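Local coordinates for protein peptidoglycan D,D-transpeptidase FtsI (Yersinia pestis, PDB 6SYN) that probably cross-links peptidoglycan as a class B penicillin-binding protein, a serine D,D-transpeptidase of cell division that beta-lactams block, at residues P256-E270 and F404-M416. Numbering follows the deposited sequence.
Sequences PMVVMTALQHGVVKE and FPEPLVRTVVHMM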
# COMPACT_ATOMS: atom_id res chain seq x y z
N PRO A 256 -15.04 4.17 13.33
CA PRO A 256 -15.52 2.89 13.85
C PRO A 256 -14.92 2.51 15.22
O PRO A 256 -15.61 1.85 15.97
CB PRO A 256 -15.13 1.89 12.76
CG PRO A 256 -15.13 2.73 11.50
CD PRO A 256 -14.55 4.05 11.95
N MET A 257 -13.70 2.95 15.52
CA MET A 257 -13.05 2.71 16.84
C MET A 257 -13.59 3.71 17.88
O MET A 257 -13.62 3.34 19.07
CB MET A 257 -11.53 2.82 16.76
CG MET A 257 -10.91 1.81 15.81
SD MET A 257 -9.11 1.91 15.80
CE MET A 257 -8.84 3.33 14.74
N VAL A 258 -14.01 4.90 17.47
CA VAL A 258 -14.61 5.89 18.41
C VAL A 258 -15.95 5.33 18.89
O VAL A 258 -16.21 5.38 20.11
CB VAL A 258 -14.80 7.28 17.77
CG1 VAL A 258 -15.45 8.25 18.76
CG2 VAL A 258 -13.50 7.86 17.23
N VAL A 259 -16.77 4.83 17.96
CA VAL A 259 -18.10 4.22 18.25
C VAL A 259 -17.89 3.03 19.19
O VAL A 259 -18.67 2.91 20.15
CB VAL A 259 -18.82 3.82 16.95
CG1 VAL A 259 -20.05 2.96 17.21
CG2 VAL A 259 -19.21 5.05 16.14
N MET A 260 -16.87 2.21 18.95
CA MET A 260 -16.56 1.01 19.78
C MET A 260 -16.26 1.45 21.22
O MET A 260 -16.89 0.91 22.14
CB MET A 260 -15.37 0.23 19.20
CG MET A 260 -15.75 -0.60 17.98
SD MET A 260 -14.32 -1.22 17.06
CE MET A 260 -15.14 -1.99 15.67
N THR A 261 -15.36 2.41 21.40
CA THR A 261 -14.94 2.93 22.73
C THR A 261 -16.18 3.43 23.49
O THR A 261 -16.35 3.03 24.65
CB THR A 261 -13.87 4.02 22.59
OG1 THR A 261 -12.85 3.52 21.73
CG2 THR A 261 -13.25 4.42 23.91
N ALA A 262 -16.99 4.27 22.85
CA ALA A 262 -18.17 4.94 23.46
C ALA A 262 -19.20 3.91 23.91
O ALA A 262 -19.79 4.11 24.98
CB ALA A 262 -18.76 5.93 22.47
N LEU A 263 -19.40 2.84 23.13
CA LEU A 263 -20.29 1.71 23.50
C LEU A 263 -19.76 1.04 24.78
O LEU A 263 -20.55 0.91 25.74
CB LEU A 263 -20.39 0.73 22.32
CG LEU A 263 -21.18 1.22 21.11
CD1 LEU A 263 -21.03 0.27 19.93
CD2 LEU A 263 -22.65 1.39 21.45
N GLN A 264 -18.48 0.67 24.81
CA GLN A 264 -17.83 -0.01 25.97
C GLN A 264 -17.91 0.87 27.21
O GLN A 264 -18.17 0.33 28.30
CB GLN A 264 -16.37 -0.35 25.69
CG GLN A 264 -15.69 -1.06 26.85
CD GLN A 264 -14.61 -2.00 26.38
OE1 GLN A 264 -14.84 -3.20 26.21
NE2 GLN A 264 -13.43 -1.45 26.15
N HIS A 265 -17.66 2.18 27.07
CA HIS A 265 -17.65 3.16 28.18
C HIS A 265 -19.08 3.50 28.62
O HIS A 265 -19.22 4.32 29.54
CB HIS A 265 -16.87 4.42 27.77
CG HIS A 265 -15.39 4.29 27.89
ND1 HIS A 265 -14.65 5.09 28.74
CD2 HIS A 265 -14.51 3.47 27.28
CE1 HIS A 265 -13.37 4.77 28.64
NE2 HIS A 265 -13.26 3.78 27.75
N GLY A 266 -20.10 2.92 27.97
CA GLY A 266 -21.52 3.13 28.29
C GLY A 266 -21.96 4.56 28.07
O GLY A 266 -22.99 4.96 28.64
N VAL A 267 -21.22 5.32 27.25
CA VAL A 267 -21.51 6.74 26.91
C VAL A 267 -22.79 6.79 26.07
O VAL A 267 -23.57 7.76 26.22
CB VAL A 267 -20.30 7.36 26.19
CG1 VAL A 267 -20.67 8.59 25.37
CG2 VAL A 267 -19.18 7.68 27.16
N VAL A 268 -23.00 5.78 25.23
CA VAL A 268 -24.17 5.64 24.31
C VAL A 268 -24.58 4.17 24.26
O VAL A 268 -23.85 3.32 24.82
CB VAL A 268 -23.87 6.16 22.89
CG1 VAL A 268 -23.88 7.68 22.81
CG2 VAL A 268 -22.56 5.62 22.34
N LYS A 269 -25.70 3.89 23.58
CA LYS A 269 -26.21 2.54 23.26
C LYS A 269 -26.51 2.50 21.75
O LYS A 269 -26.74 3.58 21.18
CB LYS A 269 -27.43 2.25 24.15
CG LYS A 269 -27.26 2.70 25.60
CD LYS A 269 -28.20 2.06 26.59
CE LYS A 269 -27.85 0.62 26.91
NZ LYS A 269 -28.64 -0.33 26.09
N GLU A 270 -26.49 1.32 21.13
CA GLU A 270 -26.63 1.14 19.65
C GLU A 270 -27.61 2.16 19.07
O GLU A 270 -27.27 2.82 18.06
CB GLU A 270 -27.23 -0.21 19.28
CG GLU A 270 -26.32 -1.39 19.51
CD GLU A 270 -27.06 -2.72 19.43
OE1 GLU A 270 -28.28 -2.72 19.70
OE2 GLU A 270 -26.42 -3.73 19.10
N PHE A 404 -11.05 -6.18 21.85
CA PHE A 404 -12.47 -5.85 22.12
C PHE A 404 -13.32 -7.12 22.10
O PHE A 404 -13.06 -8.02 21.31
CB PHE A 404 -13.00 -4.82 21.11
CG PHE A 404 -12.94 -3.40 21.60
CD1 PHE A 404 -11.73 -2.76 21.77
CD2 PHE A 404 -14.10 -2.71 21.91
CE1 PHE A 404 -11.67 -1.45 22.24
CE2 PHE A 404 -14.05 -1.40 22.37
CZ PHE A 404 -12.83 -0.77 22.53
N PRO A 405 -14.37 -7.20 22.95
CA PRO A 405 -15.28 -8.35 22.96
C PRO A 405 -16.05 -8.48 21.63
O PRO A 405 -16.51 -7.48 21.11
CB PRO A 405 -16.26 -8.04 24.10
CG PRO A 405 -15.60 -6.95 24.92
CD PRO A 405 -14.74 -6.18 23.94
N GLU A 406 -16.19 -9.72 21.13
CA GLU A 406 -16.68 -10.03 19.76
C GLU A 406 -18.01 -9.33 19.46
O GLU A 406 -18.14 -8.73 18.40
CB GLU A 406 -16.79 -11.55 19.56
CG GLU A 406 -17.56 -11.95 18.32
CD GLU A 406 -17.64 -13.45 18.10
OE1 GLU A 406 -17.42 -13.89 16.95
OE2 GLU A 406 -17.95 -14.17 19.08
N PRO A 407 -19.04 -9.39 20.34
CA PRO A 407 -20.37 -8.89 19.99
C PRO A 407 -20.42 -7.36 19.90
O PRO A 407 -21.24 -6.83 19.15
CB PRO A 407 -21.30 -9.41 21.12
CG PRO A 407 -20.43 -10.35 21.95
CD PRO A 407 -19.00 -9.92 21.72
N LEU A 408 -19.54 -6.69 20.66
CA LEU A 408 -19.30 -5.22 20.64
C LEU A 408 -18.83 -4.82 19.23
O LEU A 408 -19.39 -3.85 18.69
CB LEU A 408 -18.26 -4.88 21.71
CG LEU A 408 -18.23 -3.43 22.17
CD1 LEU A 408 -17.61 -3.30 23.55
CD2 LEU A 408 -17.50 -2.55 21.16
N VAL A 409 -17.86 -5.55 18.67
CA VAL A 409 -17.23 -5.25 17.35
C VAL A 409 -18.24 -5.58 16.23
O VAL A 409 -18.30 -4.80 15.24
CB VAL A 409 -15.90 -6.00 17.16
CG1 VAL A 409 -15.26 -5.74 15.80
CG2 VAL A 409 -14.90 -5.68 18.27
N ARG A 410 -18.99 -6.68 16.37
CA ARG A 410 -19.92 -7.20 15.33
C ARG A 410 -21.05 -6.19 15.13
O ARG A 410 -21.41 -5.94 13.96
CB ARG A 410 -20.45 -8.59 15.72
CG ARG A 410 -21.44 -9.17 14.73
CD ARG A 410 -21.67 -10.67 14.89
NE ARG A 410 -20.62 -11.44 14.22
CZ ARG A 410 -19.84 -12.35 14.79
NH1 ARG A 410 -19.97 -12.67 16.07
NH2 ARG A 410 -18.91 -12.97 14.06
N THR A 411 -21.56 -5.62 16.23
CA THR A 411 -22.59 -4.54 16.24
C THR A 411 -22.07 -3.35 15.42
O THR A 411 -22.87 -2.80 14.64
CB THR A 411 -22.97 -4.13 17.66
OG1 THR A 411 -23.81 -5.15 18.21
CG2 THR A 411 -23.71 -2.81 17.73
N VAL A 412 -20.81 -2.97 15.60
CA VAL A 412 -20.20 -1.79 14.90
C VAL A 412 -19.89 -2.18 13.45
O VAL A 412 -20.08 -1.32 12.56
CB VAL A 412 -18.95 -1.26 15.63
CG1 VAL A 412 -18.26 -0.16 14.84
CG2 VAL A 412 -19.31 -0.76 17.02
N VAL A 413 -19.44 -3.41 13.20
CA VAL A 413 -19.29 -3.92 11.81
C VAL A 413 -20.67 -3.82 11.14
O VAL A 413 -20.74 -3.29 10.02
CB VAL A 413 -18.69 -5.34 11.75
CG1 VAL A 413 -18.72 -5.91 10.34
CG2 VAL A 413 -17.27 -5.37 12.28
N HIS A 414 -21.74 -4.27 11.82
CA HIS A 414 -23.12 -4.21 11.26
C HIS A 414 -23.50 -2.75 10.96
O HIS A 414 -24.09 -2.52 9.90
CB HIS A 414 -24.16 -4.91 12.15
CG HIS A 414 -25.54 -4.80 11.57
ND1 HIS A 414 -26.43 -3.82 11.95
CD2 HIS A 414 -26.15 -5.50 10.58
CE1 HIS A 414 -27.54 -3.94 11.25
NE2 HIS A 414 -27.40 -4.96 10.40
N MET A 415 -23.17 -1.82 11.86
CA MET A 415 -23.34 -0.35 11.66
C MET A 415 -22.62 0.10 10.38
O MET A 415 -23.17 0.96 9.66
CB MET A 415 -22.79 0.46 12.83
CG MET A 415 -23.75 0.58 13.99
SD MET A 415 -22.94 1.30 15.44
CE MET A 415 -24.23 1.10 16.66
N MET A 416 -21.43 -0.45 10.11
CA MET A 416 -20.56 -0.03 8.98
C MET A 416 -21.16 -0.47 7.64
O MET A 416 -20.70 0.05 6.61
CB MET A 416 -19.14 -0.59 9.15
CG MET A 416 -18.32 0.18 10.17
SD MET A 416 -17.01 -0.82 10.89
CE MET A 416 -15.84 -0.91 9.54
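Met260 and Val412 meet at the centre of this helix pair, their CA atoms 6.7 Å apart, and the long, unbranched methionine can be followed outward partner by partner. Its CB rests against CE2 of Phe404 at 3.8 Å and near CD2 of Leu408. CG, turned beside the backbone N (chi1 -77°), packs on CG2 of Val412. Beyond it the chain runs extended: SD hangs over the face of the Phe404 ring, 5.3 Å from its centroid, a distant Met-aromatic contact, while the terminal CE settles between CG1 of Val412 and CG1 of Val409. Val412 answers as a knob in a hole formed by Pro256, Val259, Met260 and Leu263. Its compact, branched side chain fills that hole in two directions, CG1 lying 3.5 Å from the carbonyl O of Pro256 and CG2 3.5 Å from CD1 of Leu263. The helix axes approach to 9.9 Å at 136°, so the two helices run in broadly opposing directions within the transpeptidase domain, which has the fold of the serine beta-lactamases. Helix 255-264 begins at Lys255, three residues after Ser252; the two belong to the SxxK motif and line the pocket of the bound penicillin-derived ligand. Near that end of the contact, CB of Pro256 touches SD of Met416, and both side chains also pack on Tyr377 of helix 370-381. Toward the exposed side, the amide of Gln264 lies beside the Phe404 ring with its plane turned 15° from it, NE2 3.7 Å from CZ; a polar tip suits this solvent-facing margin. At another border, OG1 of Thr411 lies 3.1 Å from OE2 of Glu270, and CG2 of Thr411 packs on CG of Glu270, threonine offering both a methyl and a hydroxyl to the part-aliphatic, part-charged glutamate.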